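Local coordinates for protein 3-dehydroshikimate dehydratase (Bacillus anthracis, PDB 3DX5) that catalyses the manganese-dependent conversion of 3-dehydroshikimate to 3,4-dihydroxybenzoate, which supplies the catechol unit of the siderophore petrobactin, at residues V139-E142 against L148-T151; L141-N146 against P153-L158. All blocks are in the same frame, centred on the assembly; numbering follows the deposited sequence.

Interaction 1: residues V139-E142 against L148-T151; sequences VLLE and LTDT. With MN (manganese (II) ion), chain B; DHB (3,4-dihydroxybenzoic acid), chain D.
At the C-terminal mouth of a xylose isomerase-like TIM barrel, where strand 138-142 gives way to its βα loop, Glu142 and Thr149 meet through a side-chain-to-backbone hydrogen bond. The Thr149 hydroxyl is the donor, with OG1 2.7 Å from Glu142 O. The C=O...OG1 angle is 134°, and the donor sits 21° off the carbonyl plane, a modest tilt. The first torsion of Thr149 turns OG1 to this carbonyl and CG2 to the strand, 4.3 Å from Leu141 CB. The same OG1 probably accepts a hydrogen bond from His144 N and shares another with Thr147 OG1, so one buried oxygen ties the strand end to two points of the loop.

While its carbonyl is held from the loop, Glu142 sends its side chain into the barrel. CG stands anti to the backbone N (chi1 -176°) and the chain runs on extended, delivering the carboxylate to the manganese site that Asp172, His198 and Glu253 share. OE1 is engaged by a salt bridge to Arg102, a substrate-binding residue. OE2 coordinates the manganese ion at 2.1 Å and lies 3.1 Å from O3 of the bound 3,4-dihydroxybenzoate.

Interaction 2: residues L141-N146 against P153-L158; sequences LETHPN and PSTLEL. With MN (manganese (II) ion), chain B; DHB (3,4-dihydroxybenzoic acid), chain D.
Leu141 and Leu158 bring the end of strand 138-142 against helix 152-162, their side chains crossing at about a right angle. The touch is made by single methyl branches, Leu141 CD1 lying 3.7 Å from Leu158 CD2, and it is purely apolar. Different first torsions bring the two together: Leu141 CG is anti to its own carbonyl carbon (chi1 -56°), whereas Leu158 CG is anti to its amide nitrogen (chi1 -164°).

Further along, the two threonines meet more loosely. Thr143 CG2 is 4.4 Å from Thr155 OG1, a distance that speaks for van der Waals proximity at most, although these residues have the closest CA atoms of the two segments, 7.6 Å apart. The polar ends are used elsewhere. Thr155 OG1 bonds Thr151 O one turn back in the chain, and Thr143 OG1 bonds the backbone N of Asp172, so Thr143 helps to hold the backbone of a manganese ligand.

His144 takes no part in the helix packing and is directed at the ligand. Its imidazole stands edge-on over the face of the 3,4-dihydroxybenzoate ring, with ligand C3 in the imidazole plane. NE2 sits above the C3-O3 bond of the ligand, 2.9 Å from each of these two atoms, and O3 is also bound to manganese. This placement is consistent with the inferred role of His144 as proton acceptor.

The whole contact is the first leg of the right-handed β-α-β unit formed by strand 138-142, helix 152-162 and strand 167-172. Leu141 and Thr143 also pack on strand 167-172, through Leu167, Ile169 and Leu171, and Thr155 leans on Ile169 of that strand and on Leu190 of helix 183-190.

Interactions 1 and 2 share Leu141 and Glu142, and their centres lie about 4 Å apart. Interaction 1 fixes the loop against the strand end, and interaction 2 sets the following helix on the outside of the same strand. A probable hydrogen bond from Ser154 OG to Leu148 O, 2.6 Å long, ties the loop to the first turn of the helix. The probable bond between His144 N and Thr149 OG1, at 3.2 Å, bears on the active site, because Thr149 thereby holds the backbone of both Glu142 and His144. These two, two residues apart, reach ligand O3 differently: His144 NE2 approaches it directly, whereas Glu142 meets it through the shared manganese ion.

Interaction 1: residues V139-E142 against L148-T151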
loop_
_atom_site.group_PDB
_atom_site.type_symbol
_atom_site.label_atom_id
_atom_site.label_comp_id
_atom_site.label_asym_id
_atom_site.label_seq_id
_atom_site.Cartn_x
_atom_site.Cartn_y
_atom_site.Cartn_z
ATOM N N VAL A 139 -15.058 -6.714 18.515
ATOM C CA VAL A 139 -14.185 -5.636 18.080
ATOM C C VAL A 139 -12.873 -5.742 18.855
ATOM O O VAL A 139 -12.842 -5.573 20.080
ATOM C CB VAL A 139 -14.852 -4.246 18.354
ATOM C CG1 VAL A 139 -13.905 -3.085 17.982
ATOM C CG2 VAL A 139 -16.152 -4.160 17.612
ATOM N N LEU A 140 -11.776 -5.996 18.147
ATOM C CA LEU A 140 -10.472 -6.079 18.785
ATOM C C LEU A 140 -9.676 -4.814 18.549
ATOM O O LEU A 140 -9.355 -4.476 17.390
ATOM C CB LEU A 140 -9.675 -7.260 18.225
ATOM C CG LEU A 140 -10.005 -8.631 18.835
ATOM C CD1 LEU A 140 -11.462 -9.076 18.448
ATOM C CD2 LEU A 140 -8.988 -9.654 18.394
ATOM N N LEU A 141 -9.321 -4.124 19.630
ATOM C CA LEU A 141 -8.422 -2.992 19.505
ATOM C C LEU A 141 -7.017 -3.522 19.532
ATOM O O LEU A 141 -6.671 -4.367 20.370
ATOM C CB LEU A 141 -8.615 -1.988 20.670
ATOM C CG LEU A 141 -10.041 -1.440 20.847
ATOM C CD1 LEU A 141 -10.090 -0.506 22.092
ATOM C CD2 LEU A 141 -10.555 -0.732 19.596
ATOM N N GLU A 142 -6.204 -3.034 18.619
ATOM C CA GLU A 142 -4.802 -3.446 18.554
ATOM C C GLU A 142 -3.954 -2.517 19.461
ATOM O O GLU A 142 -4.165 -1.322 19.477
ATOM C CB GLU A 142 -4.330 -3.416 17.089
ATOM C CG GLU A 142 -2.910 -3.919 16.921
ATOM C CD GLU A 142 -2.637 -4.352 15.511
ATOM O OE1 GLU A 142 -3.537 -4.907 14.846
ATOM O OE2 GLU A 142 -1.503 -4.144 15.076
ATOM N N LEU A 148 -4.913 5.341 21.631
ATOM C CA LEU A 148 -5.293 5.239 23.053
ATOM C C LEU A 148 -4.731 3.990 23.735
ATOM O O LEU A 148 -4.628 3.928 24.981
ATOM C CB LEU A 148 -6.813 5.303 23.222
ATOM C CG LEU A 148 -7.436 6.717 22.999
ATOM C CD1 LEU A 148 -8.925 6.588 22.683
ATOM C CD2 LEU A 148 -7.233 7.663 24.210
ATOM N N THR A 149 -4.331 3.006 22.932
ATOM C CA THR A 149 -3.752 1.765 23.488
ATOM C C THR A 149 -2.216 1.773 23.440
ATOM O O THR A 149 -1.576 0.723 23.306
ATOM C CB THR A 149 -4.257 0.531 22.744
ATOM O OG1 THR A 149 -3.857 0.616 21.371
ATOM C CG2 THR A 149 -5.784 0.443 22.807
ATOM N N ASP A 150 -1.621 2.951 23.541
ATOM C CA ASP A 150 -0.175 3.048 23.448
ATOM C C ASP A 150 0.538 2.730 24.761
ATOM O O ASP A 150 1.763 2.718 24.779
ATOM C CB ASP A 150 0.263 4.430 22.932
ATOM C CG ASP A 150 -0.165 5.573 23.820
ATOM O OD1 ASP A 150 -0.923 5.377 24.794
ATOM O OD2 ASP A 150 0.232 6.717 23.517
ATOM N N THR A 151 -0.190 2.548 25.864
ATOM C CA THR A 151 0.453 2.075 27.082
ATOM C C THR A 151 -0.445 1.003 27.691
ATOM O O THR A 151 -1.655 0.976 27.423
ATOM C CB THR A 151 0.688 3.184 28.172
ATOM O OG1 THR A 151 -0.556 3.493 28.805
ATOM C CG2 THR A 151 1.347 4.485 27.611
HETATM MN MN MN B . 0.156 -5.221 14.440
HETATM C C1 DHB D . -0.402 -1.935 10.903
HETATM C C2 DHB D . -0.194 -2.789 11.982
HETATM C C3 DHB D . 0.968 -2.687 12.752
HETATM O O3 DHB D . 1.242 -3.487 13.831
HETATM C C4 DHB D . 1.940 -1.644 12.413
HETATM O O4 DHB D . 3.047 -1.571 13.186
HETATM C C5 DHB D . 1.707 -0.776 11.351
HETATM C C6 DHB D . 0.529 -0.938 10.599
HETATM C C DHB D . -1.667 -2.090 10.075
HETATM O O1 DHB D . -1.955 -1.350 9.128
HETATM O O2 DHB D . -2.511 -3.080 10.354
#

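Interaction 2: residues L141-N146 against P153-L158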
loop_
_atom_site.group_PDB
_atom_site.type_symbol
_atom_site.label_atom_id
_atom_site.label_comp_id
_atom_site.label_asym_id
_atom_site.label_seq_id
_atom_site.Cartn_x
_atom_site.Cartn_y
_atom_site.Cartn_z
ATOM N N LEU A 141 -9.321 -4.124 19.630
ATOM C CA LEU A 141 -8.422 -2.992 19.505
ATOM C C LEU A 141 -7.017 -3.522 19.532
ATOM O O LEU A 141 -6.671 -4.367 20.370
ATOM C CB LEU A 141 -8.615 -1.988 20.670
ATOM C CG LEU A 141 -10.041 -1.440 20.847
ATOM C CD1 LEU A 141 -10.090 -0.506 22.092
ATOM C CD2 LEU A 141 -10.555 -0.732 19.596
ATOM N N GLU A 142 -6.204 -3.034 18.619
ATOM C CA GLU A 142 -4.802 -3.446 18.554
ATOM C C GLU A 142 -3.954 -2.517 19.461
ATOM O O GLU A 142 -4.165 -1.322 19.477
ATOM C CB GLU A 142 -4.330 -3.416 17.089
ATOM C CG GLU A 142 -2.910 -3.919 16.921
ATOM C CD GLU A 142 -2.637 -4.352 15.511
ATOM O OE1 GLU A 142 -3.537 -4.907 14.846
ATOM O OE2 GLU A 142 -1.503 -4.144 15.076
ATOM N N THR A 143 -3.045 -3.072 20.252
ATOM C CA THR A 143 -2.136 -2.267 21.059
ATOM C C THR A 143 -1.077 -1.625 20.114
ATOM O O THR A 143 -0.311 -2.336 19.445
ATOM C CB THR A 143 -1.461 -3.119 22.140
ATOM O OG1 THR A 143 -0.888 -4.258 21.515
ATOM C CG2 THR A 143 -2.500 -3.631 23.228
ATOM N N HIS A 144 -1.077 -0.294 20.065
ATOM C CA HIS A 144 -0.313 0.492 19.097
ATOM C C HIS A 144 0.141 1.844 19.633
ATOM O O HIS A 144 -0.639 2.507 20.321
ATOM C CB HIS A 144 -1.190 0.799 17.885
ATOM C CG HIS A 144 -0.664 0.199 16.640
ATOM N ND1 HIS A 144 -0.353 0.945 15.526
ATOM C CD2 HIS A 144 -0.298 -1.079 16.365
ATOM C CE1 HIS A 144 0.101 0.135 14.584
ATOM N NE2 HIS A 144 0.149 -1.097 15.074
ATOM N N PRO A 145 1.402 2.250 19.310
ATOM C CA PRO A 145 1.849 3.604 19.642
ATOM C C PRO A 145 0.975 4.635 18.886
ATOM O O PRO A 145 0.338 4.308 17.861
ATOM C CB PRO A 145 3.308 3.641 19.157
ATOM C CG PRO A 145 3.333 2.589 18.034
ATOM C CD PRO A 145 2.404 1.515 18.502
ATOM N N ASN A 146 0.894 5.845 19.425
ATOM C CA ASN A 146 0.099 6.904 18.763
ATOM C C ASN A 146 -1.390 6.583 18.665
ATOM O O ASN A 146 -2.061 6.989 17.722
ATOM C CB ASN A 146 0.740 7.291 17.392
ATOM C CG ASN A 146 2.220 7.678 17.554
ATOM O OD1 ASN A 146 3.126 7.057 16.979
ATOM N ND2 ASN A 146 2.467 8.633 18.423
ATOM N N PRO A 153 -1.309 0.680 31.042
ATOM C CA PRO A 153 -2.377 1.281 31.891
ATOM C C PRO A 153 -3.508 2.004 31.086
ATOM O O PRO A 153 -4.690 1.905 31.454
ATOM C CB PRO A 153 -1.622 2.256 32.816
ATOM C CG PRO A 153 -0.122 1.887 32.664
ATOM C CD PRO A 153 0.025 1.246 31.320
ATOM N N SER A 154 -3.175 2.672 29.980
ATOM C CA SER A 154 -4.219 3.342 29.212
ATOM C C SER A 154 -5.155 2.318 28.566
ATOM O O SER A 154 -6.379 2.512 28.510
ATOM C CB SER A 154 -3.637 4.281 28.163
ATOM O OG SER A 154 -4.701 4.870 27.416
ATOM N N THR A 155 -4.587 1.214 28.104
ATOM C CA THR A 155 -5.400 0.157 27.498
ATOM C C THR A 155 -6.349 -0.436 28.529
ATOM O O THR A 155 -7.532 -0.591 28.269
ATOM C CB THR A 155 -4.500 -0.942 26.908
ATOM O OG1 THR A 155 -3.679 -0.340 25.902
ATOM C CG2 THR A 155 -5.331 -2.118 26.290
ATOM N N LEU A 156 -5.824 -0.769 29.706
ATOM C CA LEU A 156 -6.668 -1.308 30.763
ATOM C C LEU A 156 -7.771 -0.316 31.146
ATOM O O LEU A 156 -8.928 -0.691 31.313
ATOM C CB LEU A 156 -5.835 -1.650 31.997
ATOM C CG LEU A 156 -4.932 -2.872 31.794
ATOM C CD1 LEU A 156 -3.891 -2.956 32.911
ATOM C CD2 LEU A 156 -5.791 -4.129 31.714
ATOM N N GLU A 157 -7.393 0.949 31.282
ATOM C CA GLU A 157 -8.344 1.997 31.573
ATOM C C GLU A 157 -9.458 2.090 30.491
ATOM O O GLU A 157 -10.631 2.146 30.810
ATOM C CB GLU A 157 -7.570 3.297 31.660
ATOM C CG GLU A 157 -8.396 4.450 31.996
ATOM C CD GLU A 157 -8.414 4.657 33.485
ATOM O OE1 GLU A 157 -7.738 5.619 33.950
ATOM O OE2 GLU A 157 -9.070 3.839 34.190
ATOM N N LEU A 158 -9.062 2.111 29.216
ATOM C CA LEU A 158 -10.014 2.160 28.094
ATOM C C LEU A 158 -11.049 1.028 28.162
ATOM O O LEU A 158 -12.242 1.248 27.941
ATOM C CB LEU A 158 -9.264 2.071 26.763
ATOM C CG LEU A 158 -10.102 2.487 25.548
ATOM C CD1 LEU A 158 -10.578 3.958 25.648
ATOM C CD2 LEU A 158 -9.259 2.314 24.301
HETATM MN MN MN B . 0.156 -5.221 14.440
HETATM C C1 DHB D . -0.402 -1.935 10.903
HETATM C C2 DHB D . -0.194 -2.789 11.982
HETATM C C3 DHB D . 0.968 -2.687 12.752
HETATM O O3 DHB D . 1.242 -3.487 13.831
HETATM C C4 DHB D . 1.940 -1.644 12.413
HETATM O O4 DHB D . 3.047 -1.571 13.186
HETATM C C5 DHB D . 1.707 -0.776 11.351
HETATM C C6 DHB D . 0.529 -0.938 10.599
HETATM C C DHB D . -1.667 -2.090 10.075
HETATM O O1 DHB D . -1.955 -1.350 9.128
HETATM O O2 DHB D . -2.511 -3.080 10.354
#